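Local coordinates for protein kinase domain-containing protein (Chaetomium thermophilum, PDB 6Z3U) that probably phosphorylates serine and threonine residues of proteins with ATP as the cyclin-dependent kinase subunit of the CDK-activating kinase complex, at residues L183-I197 with G283-F295. Residues are numbered along the deposited sequence; the frame is centred on the assembly and turned at random.
Sequences LIRDVERVRYGAADI and GMVFAELIIRSPF
In the helical C-terminal lobe of this kinase fold, Arg-292, just past helix 276-291, plugs into the loop that joins helix 180-185 to helix 194-213. Its side chain, extended through chi2, bends at chi3 (97°) and turns the guanidinium to backbone carbonyls. Arg-292 NE donates to Ile-184 O at 3.1 Å, nearly in the guanidinium plane, while its NH1 and NH2 grip Val-190 O end-on, NH2 at 2.8 Å with an N-H...O angle of 154°. NH1 also bonds weakly to Leu-183 O. Arginine suits this place because one flat cation sends N-H groups in several directions to carbonyls converging on it. Tyr-192 CE2 lies 3.5 Å above one face of the Arg-292 guanidinium, toward the rim, its ring tilted 43°, and Val-187 CA lies over the rim of the opposite face. Arg-191 NH1, 3.1 Å from Arg-292 NH2, is instead held by Val-187 O. Alongside, apolar side chains pack between the helices, Ile-184 CD1 against Leu-289 CD2 (3.5 Å) and Ile-197 CG2 against Phe-286 CE1 (3.8 Å). Carbonyl dipoles would offset the arginine's charge and the bonds fix its rotation, without a carboxylate in direct contact; Asp-186 OD2, 5.8 Å from Arg-292 NH1, may add a milder pull.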
loop_
_atom_site.group_PDB
_atom_site.type_symbol
_atom_site.label_atom_id
_atom_site.label_comp_id
_atom_site.label_asym_id
_atom_site.label_seq_id
_atom_site.Cartn_x
_atom_site.Cartn_y
_atom_site.Cartn_z
ATOM N N LEU B 183 6.901 -3.866 -29.226
ATOM C CA LEU B 183 6.805 -5.074 -30.036
ATOM C C LEU B 183 5.561 -5.029 -30.916
ATOM O O LEU B 183 5.625 -5.306 -32.120
ATOM C CB LEU B 183 6.779 -6.313 -29.143
ATOM C CG LEU B 183 8.059 -6.674 -28.391
ATOM C CD1 LEU B 183 7.922 -8.067 -27.791
ATOM C CD2 LEU B 183 9.276 -6.601 -29.287
ATOM N N ILE B 184 4.418 -4.671 -30.327
ATOM C CA ILE B 184 3.172 -4.602 -31.084
ATOM C C ILE B 184 3.271 -3.560 -32.191
ATOM O O ILE B 184 2.794 -3.778 -33.312
ATOM C CB ILE B 184 1.994 -4.309 -30.134
ATOM C CG1 ILE B 184 1.761 -5.510 -29.209
ATOM C CG2 ILE B 184 0.741 -3.973 -30.932
ATOM C CD1 ILE B 184 0.826 -5.237 -28.050
ATOM N N ARG B 185 3.884 -2.409 -31.900
ATOM C CA ARG B 185 3.978 -1.358 -32.907
ATOM C C ARG B 185 4.947 -1.724 -34.024
ATOM O O ARG B 185 4.797 -1.241 -35.152
ATOM C CB ARG B 185 4.411 -0.039 -32.263
ATOM C CG ARG B 185 3.367 0.616 -31.368
ATOM C CD ARG B 185 3.857 1.968 -30.859
ATOM N NE ARG B 185 3.734 3.016 -31.871
ATOM C CZ ARG B 185 2.839 4.002 -31.842
ATOM N NH1 ARG B 185 2.818 4.898 -32.821
ATOM N NH2 ARG B 185 1.974 4.110 -30.841
ATOM N N ASP B 186 5.939 -2.572 -33.739
ATOM C CA ASP B 186 6.982 -2.907 -34.713
ATOM C C ASP B 186 6.440 -3.946 -35.696
ATOM O O ASP B 186 6.827 -5.116 -35.710
ATOM C CB ASP B 186 8.232 -3.407 -34.000
ATOM C CG ASP B 186 9.462 -3.397 -34.893
ATOM O OD1 ASP B 186 10.590 -3.386 -34.346
ATOM O OD2 ASP B 186 9.300 -3.352 -36.134
ATOM N N VAL B 187 5.519 -3.484 -36.545
ATOM C CA VAL B 187 4.874 -4.376 -37.497
ATOM C C VAL B 187 5.818 -4.784 -38.617
ATOM O O VAL B 187 5.616 -5.829 -39.244
ATOM C CB VAL B 187 3.614 -3.704 -38.077
ATOM C CG1 VAL B 187 3.007 -4.559 -39.176
ATOM C CG2 VAL B 187 2.599 -3.444 -36.978
ATOM N N GLU B 188 6.853 -3.994 -38.883
ATOM C CA GLU B 188 7.719 -4.293 -40.017
ATOM C C GLU B 188 8.730 -5.390 -39.700
ATOM O O GLU B 188 9.062 -6.184 -40.585
ATOM C CB GLU B 188 8.429 -3.015 -40.469
ATOM C CG GLU B 188 9.154 -3.116 -41.801
ATOM C CD GLU B 188 10.590 -3.574 -41.654
ATOM O OE1 GLU B 188 10.945 -4.630 -42.219
ATOM O OE2 GLU B 188 11.374 -2.853 -41.001
ATOM N N ARG B 189 9.212 -5.471 -38.461
ATOM C CA ARG B 189 10.308 -6.368 -38.117
ATOM C C ARG B 189 9.958 -7.445 -37.099
ATOM O O ARG B 189 10.594 -8.501 -37.113
ATOM C CB ARG B 189 11.503 -5.549 -37.594
ATOM C CG ARG B 189 11.940 -4.455 -38.567
ATOM C CD ARG B 189 13.161 -3.667 -38.094
ATOM N NE ARG B 189 12.895 -2.888 -36.887
ATOM C CZ ARG B 189 13.758 -2.035 -36.339
ATOM N NH1 ARG B 189 13.425 -1.371 -35.240
ATOM N NH2 ARG B 189 14.950 -1.841 -36.890
ATOM N N VAL B 190 8.984 -7.222 -36.222
ATOM C CA VAL B 190 8.663 -8.162 -35.150
ATOM C C VAL B 190 7.501 -9.042 -35.586
ATOM O O VAL B 190 6.418 -8.540 -35.914
ATOM C CB VAL B 190 8.326 -7.432 -33.841
ATOM C CG1 VAL B 190 7.732 -8.402 -32.840
ATOM C CG2 VAL B 190 9.564 -6.783 -33.263
ATOM N N ARG B 191 7.713 -10.357 -35.550
ATOM C CA ARG B 191 6.709 -11.345 -35.925
ATOM C C ARG B 191 6.364 -12.192 -34.708
ATOM O O ARG B 191 7.255 -12.795 -34.098
ATOM C CB ARG B 191 7.218 -12.243 -37.055
ATOM C CG ARG B 191 7.504 -11.533 -38.365
ATOM C CD ARG B 191 6.293 -11.553 -39.281
ATOM N NE ARG B 191 5.287 -10.582 -38.870
ATOM C CZ ARG B 191 5.373 -9.276 -39.103
ATOM N NH1 ARG B 191 4.408 -8.470 -38.693
ATOM N NH2 ARG B 191 6.425 -8.776 -39.741
ATOM N N TYR B 192 5.077 -12.253 -34.364
ATOM C CA TYR B 192 4.618 -13.102 -33.272
ATOM C C TYR B 192 3.272 -13.713 -33.634
ATOM O O TYR B 192 2.510 -13.150 -34.426
ATOM C CB TYR B 192 4.523 -12.332 -31.943
ATOM C CG TYR B 192 3.409 -11.313 -31.843
ATOM C CD1 TYR B 192 2.113 -11.699 -31.525
ATOM C CD2 TYR B 192 3.661 -9.960 -32.030
ATOM C CE1 TYR B 192 1.098 -10.770 -31.417
ATOM C CE2 TYR B 192 2.652 -9.026 -31.927
ATOM C CZ TYR B 192 1.373 -9.436 -31.619
ATOM O OH TYR B 192 0.365 -8.509 -31.513
ATOM N N GLY B 193 2.991 -14.875 -33.043
ATOM C CA GLY B 193 1.792 -15.624 -33.363
ATOM C C GLY B 193 0.905 -15.889 -32.166
ATOM O O GLY B 193 1.105 -15.306 -31.097
ATOM N N ALA B 194 -0.081 -16.774 -32.333
ATOM C CA ALA B 194 -1.042 -17.019 -31.262
ATOM C C ALA B 194 -0.373 -17.624 -30.036
ATOM O O ALA B 194 -0.714 -17.276 -28.901
ATOM C CB ALA B 194 -2.161 -17.932 -31.760
ATOM N N ALA B 195 0.570 -18.544 -30.239
ATOM C CA ALA B 195 1.230 -19.168 -29.098
ATOM C C ALA B 195 2.015 -18.149 -28.285
ATOM O O ALA B 195 2.157 -18.305 -27.068
ATOM C CB ALA B 195 2.149 -20.293 -29.570
ATOM N N ASP B 196 2.529 -17.102 -28.932
ATOM C CA ASP B 196 3.220 -16.047 -28.199
ATOM C C ASP B 196 2.234 -15.171 -27.437
ATOM O O ASP B 196 2.505 -14.764 -26.301
ATOM C CB ASP B 196 4.056 -15.210 -29.162
ATOM C CG ASP B 196 5.093 -16.036 -29.889
ATOM O OD1 ASP B 196 5.724 -16.891 -29.233
ATOM O OD2 ASP B 196 5.268 -15.845 -31.112
ATOM N N ILE B 197 1.090 -14.863 -28.048
ATOM C CA ILE B 197 0.055 -14.121 -27.338
ATOM C C ILE B 197 -0.347 -14.868 -26.074
ATOM O O ILE B 197 -0.492 -14.271 -25.000
ATOM C CB ILE B 197 -1.150 -13.873 -28.265
ATOM C CG1 ILE B 197 -0.718 -13.030 -29.469
ATOM C CG2 ILE B 197 -2.285 -13.195 -27.500
ATOM C CD1 ILE B 197 -1.819 -12.794 -30.485
ATOM N N GLY B 283 -8.569 -7.238 -20.999
ATOM C CA GLY B 283 -9.299 -7.577 -22.208
ATOM C C GLY B 283 -8.908 -6.706 -23.385
ATOM O O GLY B 283 -8.836 -7.178 -24.521
ATOM N N MET B 284 -8.649 -5.421 -23.132
ATOM C CA MET B 284 -8.231 -4.528 -24.209
ATOM C C MET B 284 -6.795 -4.800 -24.640
ATOM O O MET B 284 -6.474 -4.668 -25.827
ATOM C CB MET B 284 -8.396 -3.072 -23.776
ATOM C CG MET B 284 -9.850 -2.643 -23.649
ATOM S SD MET B 284 -10.718 -2.757 -25.226
ATOM C CE MET B 284 -12.411 -2.955 -24.682
ATOM N N VAL B 285 -5.922 -5.171 -23.701
ATOM C CA VAL B 285 -4.572 -5.584 -24.076
ATOM C C VAL B 285 -4.619 -6.892 -24.853
ATOM O O VAL B 285 -3.902 -7.071 -25.844
ATOM C CB VAL B 285 -3.682 -5.697 -22.825
ATOM C CG1 VAL B 285 -2.363 -6.358 -23.170
ATOM C CG2 VAL B 285 -3.444 -4.324 -22.219
ATOM N N PHE B 286 -5.468 -7.824 -24.421
ATOM C CA PHE B 286 -5.654 -9.060 -25.172
ATOM C C PHE B 286 -6.113 -8.754 -26.591
ATOM O O PHE B 286 -5.531 -9.243 -27.566
ATOM C CB PHE B 286 -6.669 -9.947 -24.450
ATOM C CG PHE B 286 -6.719 -11.370 -24.943
ATOM C CD1 PHE B 286 -5.860 -11.825 -25.927
ATOM C CD2 PHE B 286 -7.653 -12.249 -24.420
ATOM C CE1 PHE B 286 -5.925 -13.132 -26.373
ATOM C CE2 PHE B 286 -7.722 -13.557 -24.861
ATOM C CZ PHE B 286 -6.858 -13.997 -25.840
ATOM N N ALA B 287 -7.149 -7.924 -26.725
ATOM C CA ALA B 287 -7.657 -7.590 -28.051
ATOM C C ALA B 287 -6.609 -6.855 -28.870
ATOM O O ALA B 287 -6.464 -7.106 -30.071
ATOM C CB ALA B 287 -8.927 -6.749 -27.932
ATOM N N GLU B 288 -5.878 -5.931 -28.244
ATOM C CA GLU B 288 -4.849 -5.192 -28.968
ATOM C C GLU B 288 -3.742 -6.109 -29.470
ATOM O O GLU B 288 -3.166 -5.860 -30.536
ATOM C CB GLU B 288 -4.261 -4.101 -28.077
ATOM C CG GLU B 288 -3.161 -3.302 -28.739
ATOM C CD GLU B 288 -2.894 -2.003 -28.017
ATOM O OE1 GLU B 288 -1.889 -1.334 -28.344
ATOM O OE2 GLU B 288 -3.694 -1.650 -27.121
ATOM N N LEU B 289 -3.418 -7.161 -28.716
ATOM C CA LEU B 289 -2.398 -8.102 -29.170
ATOM C C LEU B 289 -2.845 -8.831 -30.428
ATOM O O LEU B 289 -2.038 -9.081 -31.331
ATOM C CB LEU B 289 -2.075 -9.100 -28.061
ATOM C CG LEU B 289 -1.084 -8.604 -27.008
ATOM C CD1 LEU B 289 -1.173 -9.451 -25.750
ATOM C CD2 LEU B 289 0.328 -8.621 -27.568
ATOM N N ILE B 290 -4.134 -9.170 -30.513
ATOM C CA ILE B 290 -4.616 -9.992 -31.618
ATOM C C ILE B 290 -4.623 -9.199 -32.919
ATOM O O ILE B 290 -4.231 -9.715 -33.973
ATOM C CB ILE B 290 -6.011 -10.554 -31.290
ATOM C CG1 ILE B 290 -5.919 -11.553 -30.133
ATOM C CG2 ILE B 290 -6.612 -11.208 -32.523
ATOM C CD1 ILE B 290 -7.255 -11.955 -29.555
ATOM N N ILE B 291 -5.077 -7.944 -32.877
ATOM C CA ILE B 291 -5.141 -7.118 -34.076
ATOM C C ILE B 291 -3.955 -6.168 -34.202
ATOM O O ILE B 291 -3.886 -5.404 -35.175
ATOM C CB ILE B 291 -6.462 -6.323 -34.129
ATOM C CG1 ILE B 291 -6.572 -5.353 -32.952
ATOM C CG2 ILE B 291 -7.642 -7.274 -34.114
ATOM C CD1 ILE B 291 -7.628 -4.283 -33.149
ATOM N N ARG B 292 -3.025 -6.180 -33.244
ATOM C CA ARG B 292 -1.833 -5.327 -33.289
ATOM C C ARG B 292 -2.199 -3.860 -33.490
ATOM O O ARG B 292 -1.487 -3.107 -34.161
ATOM C CB ARG B 292 -0.851 -5.792 -34.368
ATOM C CG ARG B 292 0.016 -6.952 -33.920
ATOM C CD ARG B 292 1.129 -7.263 -34.907
ATOM N NE ARG B 292 2.398 -6.649 -34.527
ATOM C CZ ARG B 292 3.592 -7.083 -34.925
ATOM N NH1 ARG B 292 4.688 -6.458 -34.524
ATOM N NH2 ARG B 292 3.693 -8.146 -35.714
ATOM N N SER B 293 -3.322 -3.450 -32.910
ATOM C CA SER B 293 -3.704 -2.048 -32.854
ATOM C C SER B 293 -4.731 -1.887 -31.744
ATOM O O SER B 293 -5.421 -2.850 -31.390
ATOM C CB SER B 293 -4.276 -1.570 -34.197
ATOM O OG SER B 293 -5.644 -1.915 -34.309
ATOM N N PRO B 294 -4.858 -0.689 -31.172
ATOM C CA PRO B 294 -5.830 -0.498 -30.088
ATOM C C PRO B 294 -7.238 -0.845 -30.548
ATOM O O PRO B 294 -7.663 -0.481 -31.647
ATOM C CB PRO B 294 -5.695 0.989 -29.739
ATOM C CG PRO B 294 -4.363 1.403 -30.283
ATOM C CD PRO B 294 -4.135 0.555 -31.495
ATOM N N PHE B 295 -7.960 -1.580 -29.699
ATOM C CA PHE B 295 -9.309 -2.007 -30.056
ATOM C C PHE B 295 -10.246 -0.809 -30.158
ATOM O O PHE B 295 -10.876 -0.581 -31.197
ATOM C CB PHE B 295 -9.826 -3.014 -29.027
ATOM C CG PHE B 295 -11.167 -3.611 -29.371
ATOM C CD1 PHE B 295 -11.628 -3.630 -30.677
ATOM C CD2 PHE B 295 -11.970 -4.146 -28.378
ATOM C CE1 PHE B 295 -12.857 -4.178 -30.985
ATOM C CE2 PHE B 295 -13.201 -4.693 -28.682
ATOM C CZ PHE B 295 -13.645 -4.708 -29.986
#